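Local coordinates for 3',5'-cyclic-nucleotide phosphodiesterase 1 (Saccharomyces cerevisiae, PDB 4OJV), which belongs to the class-II cyclic-nucleotide phosphodiesterases of the metallo-hydrolase clan and binds two zinc ions at one edge of its two-sheet sandwich, at residues Gly19-Ile24 / Ile323-Lys328; Ile6-Ala11 / Gly275-Cys280; Glu63-Phe68 / Ile360-His365; Tyr124-Thr127 / His133-Gly136; Tyr228-Arg233 / Ile239-Asp244. One frame throughout, in Å; residues are numbered along the deposited sequence.

Contact 1: Gly19-Ile24 / Ile323-Lys328; sequences GTQCFI and IVTHVK. With ZN (zinc ion), chain E; SO4 (sulfate ion), chain B.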
# COMPACT_ATOMS: atom_id res chain seq x y z
N GLY A 19 -3.89 1.47 -4.50
CA GLY A 19 -4.65 1.04 -5.65
C GLY A 19 -3.82 0.31 -6.68
O GLY A 19 -4.16 0.33 -7.85
N THR A 20 -2.75 -0.36 -6.25
CA THR A 20 -1.93 -1.14 -7.17
C THR A 20 -2.62 -2.48 -7.50
O THR A 20 -3.68 -2.79 -6.96
CB THR A 20 -0.47 -1.29 -6.69
OG1 THR A 20 -0.47 -1.88 -5.40
CG2 THR A 20 0.22 0.07 -6.60
N GLN A 21 -2.04 -3.23 -8.42
CA GLN A 21 -2.79 -4.23 -9.17
C GLN A 21 -3.48 -5.30 -8.34
O GLN A 21 -2.85 -6.06 -7.61
CB GLN A 21 -1.87 -4.90 -10.19
CG GLN A 21 -2.61 -5.91 -11.05
CD GLN A 21 -1.99 -6.08 -12.41
OE1 GLN A 21 -1.88 -5.13 -13.18
NE2 GLN A 21 -1.63 -7.32 -12.75
N CYS A 22 -4.81 -5.39 -8.50
CA CYS A 22 -5.59 -6.48 -7.94
C CYS A 22 -6.97 -6.50 -8.59
O CYS A 22 -7.66 -5.46 -8.63
CB CYS A 22 -5.76 -6.34 -6.42
SG CYS A 22 -6.75 -7.67 -5.69
N PHE A 23 -7.38 -7.67 -9.07
CA PHE A 23 -8.70 -7.85 -9.69
C PHE A 23 -9.41 -8.99 -8.99
O PHE A 23 -8.81 -10.04 -8.75
CB PHE A 23 -8.54 -8.17 -11.18
CG PHE A 23 -7.56 -7.27 -11.88
CD1 PHE A 23 -7.79 -5.90 -12.01
CD2 PHE A 23 -6.38 -7.79 -12.40
CE1 PHE A 23 -6.86 -5.09 -12.64
CE2 PHE A 23 -5.45 -6.98 -13.03
CZ PHE A 23 -5.69 -5.62 -13.15
N ILE A 24 -10.67 -8.80 -8.62
CA ILE A 24 -11.49 -9.86 -8.03
C ILE A 24 -12.36 -10.48 -9.12
O ILE A 24 -12.94 -9.75 -9.94
CB ILE A 24 -12.38 -9.30 -6.89
CG1 ILE A 24 -11.53 -8.67 -5.78
CG2 ILE A 24 -13.33 -10.37 -6.36
CD1 ILE A 24 -10.55 -9.61 -5.13
N ILE A 323 -8.85 -4.51 -21.89
CA ILE A 323 -8.95 -3.68 -20.69
C ILE A 323 -7.52 -3.39 -20.24
O ILE A 323 -6.79 -4.29 -19.84
CB ILE A 323 -9.72 -4.43 -19.57
CG1 ILE A 323 -11.07 -4.97 -20.08
CG2 ILE A 323 -9.87 -3.55 -18.33
CD1 ILE A 323 -12.03 -3.92 -20.60
N VAL A 324 -7.13 -2.12 -20.35
CA VAL A 324 -5.74 -1.70 -20.14
C VAL A 324 -5.52 -1.41 -18.67
O VAL A 324 -6.26 -0.64 -18.06
CB VAL A 324 -5.45 -0.44 -20.98
CG1 VAL A 324 -4.04 0.08 -20.75
CG2 VAL A 324 -5.66 -0.74 -22.46
N THR A 325 -4.50 -2.04 -18.10
CA THR A 325 -4.21 -1.96 -16.68
C THR A 325 -2.84 -1.34 -16.42
O THR A 325 -2.06 -1.12 -17.35
CB THR A 325 -4.22 -3.38 -16.08
OG1 THR A 325 -3.15 -4.13 -16.67
CG2 THR A 325 -5.56 -4.07 -16.35
N HIS A 326 -2.55 -1.07 -15.15
CA HIS A 326 -1.19 -0.79 -14.70
C HIS A 326 -0.60 0.44 -15.34
O HIS A 326 0.60 0.53 -15.56
CB HIS A 326 -0.30 -2.02 -14.94
CG HIS A 326 0.94 -2.09 -14.08
ND1 HIS A 326 2.10 -1.49 -14.43
CD2 HIS A 326 1.19 -2.77 -12.90
CE1 HIS A 326 3.03 -1.74 -13.49
NE2 HIS A 326 2.48 -2.54 -12.57
N VAL A 327 -1.43 1.43 -15.63
CA VAL A 327 -0.91 2.68 -16.17
C VAL A 327 -0.19 3.44 -15.05
O VAL A 327 -0.71 3.58 -13.94
CB VAL A 327 -2.02 3.55 -16.81
CG1 VAL A 327 -1.45 4.89 -17.28
CG2 VAL A 327 -2.65 2.81 -17.98
N LYS A 328 1.01 3.90 -15.35
CA LYS A 328 1.81 4.62 -14.36
C LYS A 328 1.47 6.11 -14.33
O LYS A 328 1.08 6.69 -15.35
CB LYS A 328 3.29 4.44 -14.68
CG LYS A 328 3.78 3.03 -14.39
CD LYS A 328 5.26 2.84 -14.68
CE LYS A 328 5.76 1.44 -14.32
NZ LYS A 328 5.71 1.10 -12.87
ZN ZN E . 3.67 -3.81 -11.38
S SO4 B . 6.73 -2.29 -11.89
O1 SO4 B . 7.06 -2.15 -10.45
O2 SO4 B . 7.34 -1.15 -12.64
O3 SO4 B . 7.22 -3.60 -12.42
O4 SO4 B . 5.25 -2.19 -12.00
O HOH W 1 5.41 -4.51 -10.64
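Phe23 overlaps Thr325 through the far end of its ring: CZ lies 3.6 Å from Thr325 CG2, and the methyl meets the ring obliquely. A chi1 of 64° sets Thr325 OG1 between N and C and leaves CG2 anti to the carbonyl carbon, facing the ring. Two residues earlier, Gln21 reaches across with CG anti to the backbone N, which brings its amide oxygen to the edge of the His326 ring; OE1 is 3.9 Å from His326 CD2, and the amide and ring planes stand 85° apart. OE1 makes no hydrogen bond to 323-328; NE2, the other amide end, is bonded to Asp39 and to the carbonyl of Cys242, which fixes how the group is turned. His326 takes its zinc through NE2 at 2.1 Å, while ND1 is hydrogen-bonded to Ser281, so both ring nitrogens are engaged. A sulfate ion lies to one side of the metal, where Lys328 NZ donates to its O2 at 2.8 Å. Asp132, His133 and Asp244 complete the protein ligands of this zinc. The loop entering strand 22-27 thus packs beside the zinc-binding loop that leaves strand 321-325, at the sheet edge that holds the metals, as in the metallo-beta-lactamase sandwich fold.

Contact 2: Ile6-Ala11 / Gly275-Cys280; sequences ITILGA and GILVEC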
# COMPACT_ATOMS: atom_id res chain seq x y z
N ILE A 6 -15.80 -8.93 -12.93
CA ILE A 6 -14.43 -8.56 -12.56
C ILE A 6 -14.49 -7.25 -11.79
O ILE A 6 -14.86 -6.22 -12.34
CB ILE A 6 -13.52 -8.38 -13.79
CG1 ILE A 6 -13.51 -9.64 -14.68
CG2 ILE A 6 -12.11 -8.02 -13.33
CD1 ILE A 6 -12.62 -9.50 -15.90
N THR A 7 -14.12 -7.30 -10.50
CA THR A 7 -14.06 -6.09 -9.69
C THR A 7 -12.63 -5.55 -9.76
O THR A 7 -11.69 -6.24 -9.38
CB THR A 7 -14.43 -6.36 -8.22
OG1 THR A 7 -15.63 -7.14 -8.14
CG2 THR A 7 -14.63 -5.04 -7.49
N ILE A 8 -12.48 -4.33 -10.24
CA ILE A 8 -11.17 -3.69 -10.32
C ILE A 8 -10.87 -3.03 -8.98
O ILE A 8 -11.39 -1.96 -8.68
CB ILE A 8 -11.11 -2.65 -11.45
CG1 ILE A 8 -11.64 -3.23 -12.76
CG2 ILE A 8 -9.68 -2.12 -11.59
CD1 ILE A 8 -10.81 -4.34 -13.36
N LEU A 9 -10.06 -3.69 -8.14
CA LEU A 9 -9.66 -3.08 -6.88
C LEU A 9 -8.51 -2.12 -7.08
O LEU A 9 -8.46 -1.07 -6.43
CB LEU A 9 -9.30 -4.13 -5.82
CG LEU A 9 -10.44 -5.02 -5.35
CD1 LEU A 9 -10.00 -5.87 -4.18
CD2 LEU A 9 -11.70 -4.24 -4.98
N GLY A 10 -7.59 -2.47 -7.96
CA GLY A 10 -6.44 -1.62 -8.22
C GLY A 10 -5.93 -1.83 -9.62
O GLY A 10 -5.79 -2.97 -10.09
N ALA A 11 -5.66 -0.72 -10.31
CA ALA A 11 -5.13 -0.76 -11.66
C ALA A 11 -3.99 0.25 -11.84
O ALA A 11 -3.62 0.57 -12.96
CB ALA A 11 -6.23 -0.51 -12.68
N GLY A 275 -12.48 -11.05 -22.71
CA GLY A 275 -11.69 -9.90 -22.30
C GLY A 275 -10.26 -10.28 -22.04
O GLY A 275 -9.97 -11.42 -21.63
N ILE A 276 -9.37 -9.33 -22.29
CA ILE A 276 -7.99 -9.43 -21.85
C ILE A 276 -7.65 -8.20 -21.02
O ILE A 276 -7.84 -7.07 -21.49
CB ILE A 276 -6.99 -9.61 -23.02
CG1 ILE A 276 -5.55 -9.64 -22.50
CG2 ILE A 276 -7.20 -8.58 -24.11
CD1 ILE A 276 -4.53 -10.28 -23.41
N LEU A 277 -7.20 -8.44 -19.79
CA LEU A 277 -6.72 -7.39 -18.90
C LEU A 277 -5.21 -7.37 -18.98
O LEU A 277 -4.55 -8.27 -18.48
CB LEU A 277 -7.19 -7.62 -17.45
CG LEU A 277 -8.58 -7.11 -17.06
CD1 LEU A 277 -9.68 -7.80 -17.85
CD2 LEU A 277 -8.80 -7.29 -15.56
N VAL A 278 -4.66 -6.35 -19.63
CA VAL A 278 -3.25 -6.34 -19.95
C VAL A 278 -2.70 -4.92 -19.78
O VAL A 278 -3.40 -3.94 -20.06
CB VAL A 278 -2.98 -6.88 -21.38
CG1 VAL A 278 -3.71 -6.06 -22.44
CG2 VAL A 278 -1.49 -6.96 -21.68
N GLU A 279 -1.45 -4.82 -19.36
CA GLU A 279 -0.89 -3.51 -19.10
C GLU A 279 -0.61 -2.68 -20.34
O GLU A 279 -0.33 -3.20 -21.43
CB GLU A 279 0.40 -3.61 -18.29
CG GLU A 279 1.60 -4.21 -19.04
CD GLU A 279 2.90 -3.58 -18.57
OE1 GLU A 279 3.62 -4.23 -17.79
OE2 GLU A 279 3.17 -2.43 -18.96
N CYS A 280 -0.64 -1.36 -20.14
CA CYS A 280 0.12 -0.45 -20.98
C CYS A 280 0.63 0.62 -20.03
O CYS A 280 -0.01 1.64 -19.82
CB CYS A 280 -0.72 0.12 -22.11
SG CYS A 280 0.29 0.92 -23.37
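Leu277 leaves strand 273-279 with CB directed at 6-11 and meets its partners solely through its two methyls. CB and CG serve as the stem: CG is anti to the carbonyl carbon (chi1 -85°), and the branching beyond it parts the methyls over two isoleucines. CD1 comes to 3.9 Å from Ile6 CD1. CD2 does double duty, lying 4.1 Å from Ile6 CG2 and 4.2 Å from Ile8 CD1, so it rests between neighbouring side chains of one strand. Both isoleucines approach tip to tip. They differ in shape, however: Ile6 is extended to its end (chi2 180°), whereas Ile8 folds at chi2 (-67°) and brings only CD1 to the leucine.

Ile6 and Ile8 lie on the same face of strand 4-8 because they are two residues apart; Thr7, between them, turns to the other side and packs on Met50 of helix 44-53. The interior layer is continued by Phe23, which touches both Ile8 and Leu277, and by Ile323 beside Leu277. Just past Ile8 the strand turns a corner at Leu9, where Leu9 and Gly10 both face Cys22 in a classic beta bulge. At its far end strand 273-279 reaches Glu279, whose side chain touches His326 of the metal site.

Between the two segments no hydrogen bond passes: methyl meets methyl where the two sheets face each other, so this join of the sandwich rests on excluding water and on dispersion.

Contact 3: Glu63-Phe68 / Ile360-His365; sequences ELVPSF and IALEGH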
# COMPACT_ATOMS: atom_id res chain seq x y z
N GLU A 63 -21.12 10.27 -13.61
CA GLU A 63 -20.04 9.80 -12.76
C GLU A 63 -18.67 10.40 -13.11
O GLU A 63 -18.28 10.43 -14.28
CB GLU A 63 -19.97 8.28 -12.83
CG GLU A 63 -19.11 7.69 -11.75
CD GLU A 63 -18.87 6.21 -11.94
OE1 GLU A 63 -19.71 5.53 -12.59
OE2 GLU A 63 -17.85 5.74 -11.44
N LEU A 64 -17.96 10.88 -12.09
CA LEU A 64 -16.59 11.38 -12.24
C LEU A 64 -15.65 10.46 -11.50
O LEU A 64 -15.98 9.96 -10.42
CB LEU A 64 -16.45 12.80 -11.68
CG LEU A 64 -17.31 13.91 -12.27
CD1 LEU A 64 -17.14 15.19 -11.46
CD2 LEU A 64 -16.95 14.15 -13.73
N VAL A 65 -14.48 10.23 -12.08
CA VAL A 65 -13.47 9.37 -11.45
C VAL A 65 -12.19 10.17 -11.15
O VAL A 65 -11.91 11.17 -11.82
CB VAL A 65 -13.13 8.12 -12.30
CG1 VAL A 65 -14.37 7.27 -12.55
CG2 VAL A 65 -12.48 8.50 -13.63
N PRO A 66 -11.40 9.74 -10.16
CA PRO A 66 -10.16 10.48 -9.89
C PRO A 66 -9.20 10.51 -11.08
O PRO A 66 -9.14 9.53 -11.83
CB PRO A 66 -9.53 9.71 -8.73
CG PRO A 66 -10.69 9.04 -8.06
CD PRO A 66 -11.63 8.67 -9.17
N SER A 67 -8.50 11.63 -11.24
CA SER A 67 -7.53 11.80 -12.32
C SER A 67 -6.26 12.50 -11.82
O SER A 67 -5.19 11.90 -11.79
CB SER A 67 -8.15 12.56 -13.49
OG SER A 67 -7.19 12.85 -14.48
N PHE A 68 -6.40 13.78 -11.45
CA PHE A 68 -5.33 14.62 -10.87
C PHE A 68 -4.41 15.28 -11.90
O PHE A 68 -3.32 15.75 -11.56
CB PHE A 68 -4.56 13.89 -9.76
CG PHE A 68 -5.45 13.33 -8.68
CD1 PHE A 68 -6.22 14.18 -7.89
CD2 PHE A 68 -5.54 11.96 -8.48
CE1 PHE A 68 -7.06 13.66 -6.91
CE2 PHE A 68 -6.36 11.44 -7.49
CZ PHE A 68 -7.12 12.29 -6.70
N ILE A 360 -9.80 1.61 -20.43
CA ILE A 360 -8.86 1.61 -19.31
C ILE A 360 -9.58 1.03 -18.10
O ILE A 360 -10.73 1.38 -17.84
CB ILE A 360 -8.38 3.05 -18.97
CG1 ILE A 360 -7.81 3.77 -20.21
CG2 ILE A 360 -7.39 3.04 -17.81
CD1 ILE A 360 -6.57 3.15 -20.82
N ALA A 361 -8.89 0.14 -17.36
CA ALA A 361 -9.40 -0.39 -16.10
C ALA A 361 -9.52 0.72 -15.06
O ALA A 361 -8.56 1.45 -14.83
CB ALA A 361 -8.49 -1.48 -15.56
N LEU A 362 -10.69 0.83 -14.44
CA LEU A 362 -10.95 1.86 -13.44
C LEU A 362 -11.28 1.25 -12.09
O LEU A 362 -12.26 0.50 -11.96
CB LEU A 362 -12.11 2.76 -13.87
CG LEU A 362 -11.92 3.60 -15.14
CD1 LEU A 362 -13.22 4.30 -15.52
CD2 LEU A 362 -10.79 4.60 -14.97
N GLU A 363 -10.47 1.59 -11.10
CA GLU A 363 -10.69 1.13 -9.74
C GLU A 363 -12.08 1.47 -9.26
O GLU A 363 -12.65 2.50 -9.66
CB GLU A 363 -9.68 1.79 -8.81
CG GLU A 363 -8.25 1.41 -9.08
CD GLU A 363 -7.53 2.26 -10.11
OE1 GLU A 363 -8.13 3.09 -10.89
OE2 GLU A 363 -6.30 2.04 -10.12
N GLY A 364 -12.64 0.62 -8.41
CA GLY A 364 -13.93 0.89 -7.81
C GLY A 364 -15.09 0.58 -8.74
O GLY A 364 -16.21 1.04 -8.50
N HIS A 365 -14.84 -0.20 -9.79
CA HIS A 365 -15.86 -0.58 -10.76
C HIS A 365 -15.84 -2.06 -11.01
O HIS A 365 -14.81 -2.71 -10.80
CB HIS A 365 -15.67 0.19 -12.07
CG HIS A 365 -15.86 1.67 -11.92
ND1 HIS A 365 -14.93 2.47 -11.38
CD2 HIS A 365 -16.97 2.47 -12.19
CE1 HIS A 365 -15.40 3.73 -11.34
NE2 HIS A 365 -16.65 3.72 -11.82
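The His365 ring and the Glu63 carboxylate lie nearly in one plane, 9° apart, with the carboxylate at the ring's edge, whereas Val65 approaches the ring obliquely. This is a His-carboxylate hydrogen bond, closing a type II turn from Leu362 to His365 onto the short strand 64-66. Glu63 reaches out from the opposite direction on an extended chain, and NE2 of His365 donates to its OE2. The modelled separation of 2.4 Å is very short and its exact value is doubtful. The other nitrogen looks back into its own turn: ND1 of His365 donates to Glu363 O at 2.9 Å, from well above the carbonyl plane, with a second, weak bond to Leu362 O. Donation from both nitrogens would be consistent with a protonated, positively charged ring facing the carboxylate. Gly364 takes the third position of the turn with positive phi, the usual conformation there. Ile76 packs on Glu63, Leu362 and His365, and Lys88 of strand 86-88 touches both members of the pair. Beside the polar pair, Val65 fills in with one methyl: its CG1 lies 3.9 Å from His365 CE1 and 4.4 Å from Leu362 CD1.

Contact 4: Tyr124-Thr127 / His133-Gly136; sequences YYIT and HISG. With ZN (zinc ion), chain E.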
# COMPACT_ATOMS: atom_id res chain seq x y z
N TYR A 124 -5.72 -16.48 -4.17
CA TYR A 124 -5.03 -15.46 -4.95
C TYR A 124 -4.21 -16.15 -6.03
O TYR A 124 -3.54 -17.16 -5.74
CB TYR A 124 -4.06 -14.67 -4.09
CG TYR A 124 -4.64 -13.78 -3.02
CD1 TYR A 124 -5.08 -14.30 -1.81
CD2 TYR A 124 -4.69 -12.40 -3.20
CE1 TYR A 124 -5.58 -13.47 -0.81
CE2 TYR A 124 -5.18 -11.56 -2.21
CZ TYR A 124 -5.62 -12.11 -1.02
OH TYR A 124 -6.09 -11.30 -0.01
N TYR A 125 -4.22 -15.59 -7.24
CA TYR A 125 -3.33 -16.02 -8.31
C TYR A 125 -2.39 -14.87 -8.57
O TYR A 125 -2.79 -13.84 -9.12
CB TYR A 125 -4.15 -16.42 -9.55
CG TYR A 125 -4.98 -17.65 -9.28
CD1 TYR A 125 -6.26 -17.55 -8.74
CD2 TYR A 125 -4.46 -18.92 -9.51
CE1 TYR A 125 -7.01 -18.68 -8.47
CE2 TYR A 125 -5.20 -20.06 -9.23
CZ TYR A 125 -6.46 -19.93 -8.70
OH TYR A 125 -7.21 -21.05 -8.42
N ILE A 126 -1.14 -15.02 -8.14
CA ILE A 126 -0.17 -13.93 -8.17
C ILE A 126 0.68 -14.06 -9.43
O ILE A 126 1.13 -15.16 -9.77
CB ILE A 126 0.70 -13.94 -6.89
CG1 ILE A 126 -0.18 -13.86 -5.63
CG2 ILE A 126 1.73 -12.81 -6.92
CD1 ILE A 126 -1.06 -12.63 -5.52
N THR A 127 0.86 -12.94 -10.12
CA THR A 127 1.59 -12.96 -11.39
C THR A 127 3.10 -12.88 -11.21
O THR A 127 3.87 -13.50 -11.94
CB THR A 127 1.11 -11.83 -12.33
OG1 THR A 127 1.44 -10.55 -11.76
CG2 THR A 127 -0.39 -11.95 -12.62
N HIS A 133 2.33 -5.83 -6.37
CA HIS A 133 1.38 -6.90 -6.69
C HIS A 133 1.07 -7.77 -5.50
O HIS A 133 0.27 -8.69 -5.62
CB HIS A 133 1.87 -7.74 -7.88
CG HIS A 133 1.98 -6.93 -9.14
ND1 HIS A 133 1.11 -7.03 -10.18
CD2 HIS A 133 2.85 -5.91 -9.45
CE1 HIS A 133 1.44 -6.12 -11.11
NE2 HIS A 133 2.49 -5.43 -10.65
N ILE A 134 1.66 -7.45 -4.34
CA ILE A 134 1.45 -8.27 -3.15
C ILE A 134 1.21 -7.50 -1.85
O ILE A 134 0.94 -8.10 -0.83
CB ILE A 134 2.62 -9.27 -2.90
CG1 ILE A 134 3.92 -8.50 -2.65
CG2 ILE A 134 2.71 -10.25 -4.06
CD1 ILE A 134 5.05 -9.34 -2.09
N SER A 135 1.30 -6.17 -1.89
CA SER A 135 1.25 -5.38 -0.66
C SER A 135 -0.06 -5.54 0.12
O SER A 135 -0.04 -5.64 1.36
CB SER A 135 1.53 -3.91 -0.96
OG SER A 135 0.63 -3.41 -1.91
N GLY A 136 -1.20 -5.56 -0.58
CA GLY A 136 -2.48 -5.77 0.08
C GLY A 136 -2.66 -7.18 0.59
O GLY A 136 -3.09 -7.39 1.72
ZN ZN E . 3.67 -3.81 -11.38
O HOH W 1 5.41 -4.51 -10.64
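The chain leaves strand 121-125 and loops round, bringing the CA atoms of Ile126 and His133 to 7.3 Å just before helix 135-140 begins. Ile126 carries the apolar half of the contact. Its CG2 sits 4.0 Å from Ile134 CG2, the two side chains crossing at about a right angle, while its CD1 lies 4.2 Å from the carbonyl oxygen of His133. Ile134, at the N-cap position, holds CG1 between its backbone N and carbonyl carbon (chi1 63°); this leaves CG2 for Ile126 and sends the longer branch away. Thr127 carries the polar half, its OG1 3.9 Å from His133 ND1, too far for a hydrogen bond. ND1 is instead bonded to Asp39 OD2, and OD1 of the same carboxylate accepts from the backbone N of Thr127. Asp39 is thus a second-shell residue that ties the strand end to the histidine and fixes the rotation of its ring, whose NE2 binds zinc at 2.1 Å. The HxHxDH signature of the metallo-hydrolase clan runs through the connecting loop to His133 itself; His128, His130, Asp132 and His133 are all zinc ligands. Ile126 also packs on Leu137 of helix 135-140 and Thr161 of helix 159-169, Ile134 touches Leu165 and Val169 of the latter, and the strand itself runs between strands 35-38 and 153-157.

Contact 5: Tyr228-Arg233 / Ile239-Asp244; sequences YIFRDR and IIVCGD. With ZN (zinc ion), chain D; ZN (zinc ion), chain E.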
# COMPACT_ATOMS: atom_id res chain seq x y z
N TYR A 228 -2.61 -15.35 -16.78
CA TYR A 228 -3.58 -16.37 -16.39
C TYR A 228 -4.77 -16.39 -17.31
O TYR A 228 -5.42 -15.36 -17.53
CB TYR A 228 -4.08 -16.08 -14.97
CG TYR A 228 -3.09 -16.37 -13.87
CD1 TYR A 228 -2.85 -17.67 -13.45
CD2 TYR A 228 -2.40 -15.33 -13.23
CE1 TYR A 228 -1.95 -17.94 -12.42
CE2 TYR A 228 -1.50 -15.59 -12.21
CZ TYR A 228 -1.28 -16.90 -11.81
OH TYR A 228 -0.40 -17.21 -10.80
N ILE A 229 -5.09 -17.58 -17.83
CA ILE A 229 -6.37 -17.81 -18.50
C ILE A 229 -7.34 -18.42 -17.50
O ILE A 229 -7.01 -19.42 -16.85
CB ILE A 229 -6.25 -18.76 -19.72
CG1 ILE A 229 -5.15 -18.27 -20.68
CG2 ILE A 229 -7.60 -18.91 -20.42
CD1 ILE A 229 -4.87 -19.20 -21.84
N PHE A 230 -8.52 -17.82 -17.38
CA PHE A 230 -9.62 -18.43 -16.63
C PHE A 230 -10.70 -18.83 -17.61
O PHE A 230 -11.17 -18.00 -18.38
CB PHE A 230 -10.18 -17.48 -15.56
CG PHE A 230 -9.18 -17.15 -14.48
CD1 PHE A 230 -8.31 -16.08 -14.62
CD2 PHE A 230 -9.08 -17.96 -13.35
CE1 PHE A 230 -7.38 -15.80 -13.63
CE2 PHE A 230 -8.15 -17.68 -12.35
CZ PHE A 230 -7.30 -16.60 -12.51
N ARG A 231 -11.08 -20.11 -17.58
CA ARG A 231 -12.08 -20.64 -18.50
C ARG A 231 -13.27 -21.20 -17.73
O ARG A 231 -13.11 -22.08 -16.89
CB ARG A 231 -11.48 -21.71 -19.40
CG ARG A 231 -12.51 -22.41 -20.29
CD ARG A 231 -11.85 -23.25 -21.37
NE ARG A 231 -11.02 -24.28 -20.77
CZ ARG A 231 -9.90 -24.76 -21.31
NH1 ARG A 231 -9.48 -24.30 -22.49
NH2 ARG A 231 -9.21 -25.69 -20.67
N ASP A 232 -14.46 -20.68 -18.02
CA ASP A 232 -15.68 -21.26 -17.48
C ASP A 232 -15.97 -22.54 -18.26
O ASP A 232 -16.17 -22.49 -19.47
CB ASP A 232 -16.84 -20.29 -17.63
CG ASP A 232 -18.14 -20.89 -17.18
OD1 ASP A 232 -18.19 -21.37 -16.04
OD2 ASP A 232 -19.10 -20.90 -17.98
N ARG A 233 -16.00 -23.68 -17.57
CA ARG A 233 -16.13 -24.95 -18.28
C ARG A 233 -17.45 -25.14 -19.00
O ARG A 233 -17.47 -25.71 -20.09
CB ARG A 233 -15.81 -26.12 -17.37
CG ARG A 233 -14.32 -26.30 -17.16
CD ARG A 233 -14.01 -27.63 -16.51
NE ARG A 233 -14.64 -27.75 -15.20
CZ ARG A 233 -14.12 -27.31 -14.06
NH1 ARG A 233 -12.94 -26.71 -14.05
NH2 ARG A 233 -14.79 -27.47 -12.92
N ILE A 239 -11.49 -15.44 -19.86
CA ILE A 239 -10.83 -14.15 -19.74
C ILE A 239 -9.35 -14.39 -19.52
O ILE A 239 -8.95 -15.42 -18.98
CB ILE A 239 -11.43 -13.28 -18.61
CG1 ILE A 239 -11.45 -14.05 -17.28
CG2 ILE A 239 -12.80 -12.73 -19.01
CD1 ILE A 239 -11.81 -13.22 -16.07
N ILE A 240 -8.54 -13.43 -19.96
CA ILE A 240 -7.09 -13.47 -19.76
C ILE A 240 -6.74 -12.31 -18.84
O ILE A 240 -7.12 -11.17 -19.11
CB ILE A 240 -6.34 -13.33 -21.10
CG1 ILE A 240 -6.65 -14.51 -22.02
CG2 ILE A 240 -4.83 -13.20 -20.87
CD1 ILE A 240 -6.18 -14.33 -23.45
N VAL A 241 -6.06 -12.60 -17.74
CA VAL A 241 -5.69 -11.57 -16.77
C VAL A 241 -4.18 -11.62 -16.63
O VAL A 241 -3.62 -12.64 -16.21
CB VAL A 241 -6.41 -11.76 -15.41
CG1 VAL A 241 -6.14 -10.57 -14.51
CG2 VAL A 241 -7.91 -11.94 -15.60
N CYS A 242 -3.52 -10.50 -16.93
CA CYS A 242 -2.07 -10.49 -17.14
C CYS A 242 -1.29 -9.82 -16.03
O CYS A 242 -1.70 -8.80 -15.47
CB CYS A 242 -1.74 -9.75 -18.45
SG CYS A 242 -2.52 -10.43 -19.92
N GLY A 243 -0.12 -10.37 -15.74
CA GLY A 243 0.89 -9.64 -14.99
C GLY A 243 1.71 -8.73 -15.88
O GLY A 243 1.60 -8.80 -17.12
N ASP A 244 2.54 -7.89 -15.26
CA ASP A 244 3.41 -6.94 -15.97
C ASP A 244 4.21 -7.72 -17.01
O ASP A 244 4.59 -8.87 -16.78
CB ASP A 244 4.41 -6.22 -15.03
CG ASP A 244 3.78 -5.49 -13.81
OD1 ASP A 244 2.50 -5.49 -13.80
OD2 ASP A 244 4.59 -4.98 -12.87
ZN ZN D . 6.45 -5.59 -11.82
ZN ZN E . 3.67 -3.81 -11.38
O HOH W 1 5.41 -4.51 -10.64
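A beta hairpin, strands 222-232 and 238-242, carries this contact and ends at the two-zinc site. Its antiparallel strands pair Tyr228 with Val241 and Phe230 with Ile239 as hydrogen-bonded pairs. Tyr228 N donates to Val241 O at 2.9 Å, and Val241 N returns the bond to Tyr228 O at 2.8 Å. Two residues on, Phe230 N reaches Ile239 O at 2.9 Å and Ile239 N reaches Phe230 O at 3.0 Å. Ile229 and Ile240 form the non-hydrogen-bonded pair between them, and their side chains face Phe260 of helix 256-267. On the other face Phe230 packs its CB against Ile239 CG1 at 4.0 Å, and its ring meets Val241 obliquely, CD1 to CG2 4.3 Å. Tyr228 shares that face but swings its ring away, its hydroxyl bonded to the carbonyl of Ile126. Past the strand end, Asp244 bridges the metals with a single oxygen: OD2 lies 2.1 Å from one zinc and 2.2 Å from the other, and a water also joins them. One oxygen shared by two metals fixes the carboxylate in place, while four backbone bonds and buried apolar side chains on both faces fix the strand that leads to it.

How the contacts relate
Contacts 1 and 2, centres about 5 Å apart, join the two sheets: strands 4-8 and 22-27 of one lie opposite 273-279 and 321-325 of the other. Contact 5 is a hairpin of the second sheet, strand 238-242 bordering 273-279. Contacts 1, 4 and 5 converge on the same zinc, bringing in His326, His133 and Asp244 from places far apart in the sequence: the fold assembles one metal site from separate loops. Contacts 4 and 5 follow one another within the long spans bridged by contacts 1, 2 and 3. Contact 3 lies outermost, its centre about 23 Å from that of contact 5, where the chain passes from strand 357-360 of one sheet to 365-368 of the other.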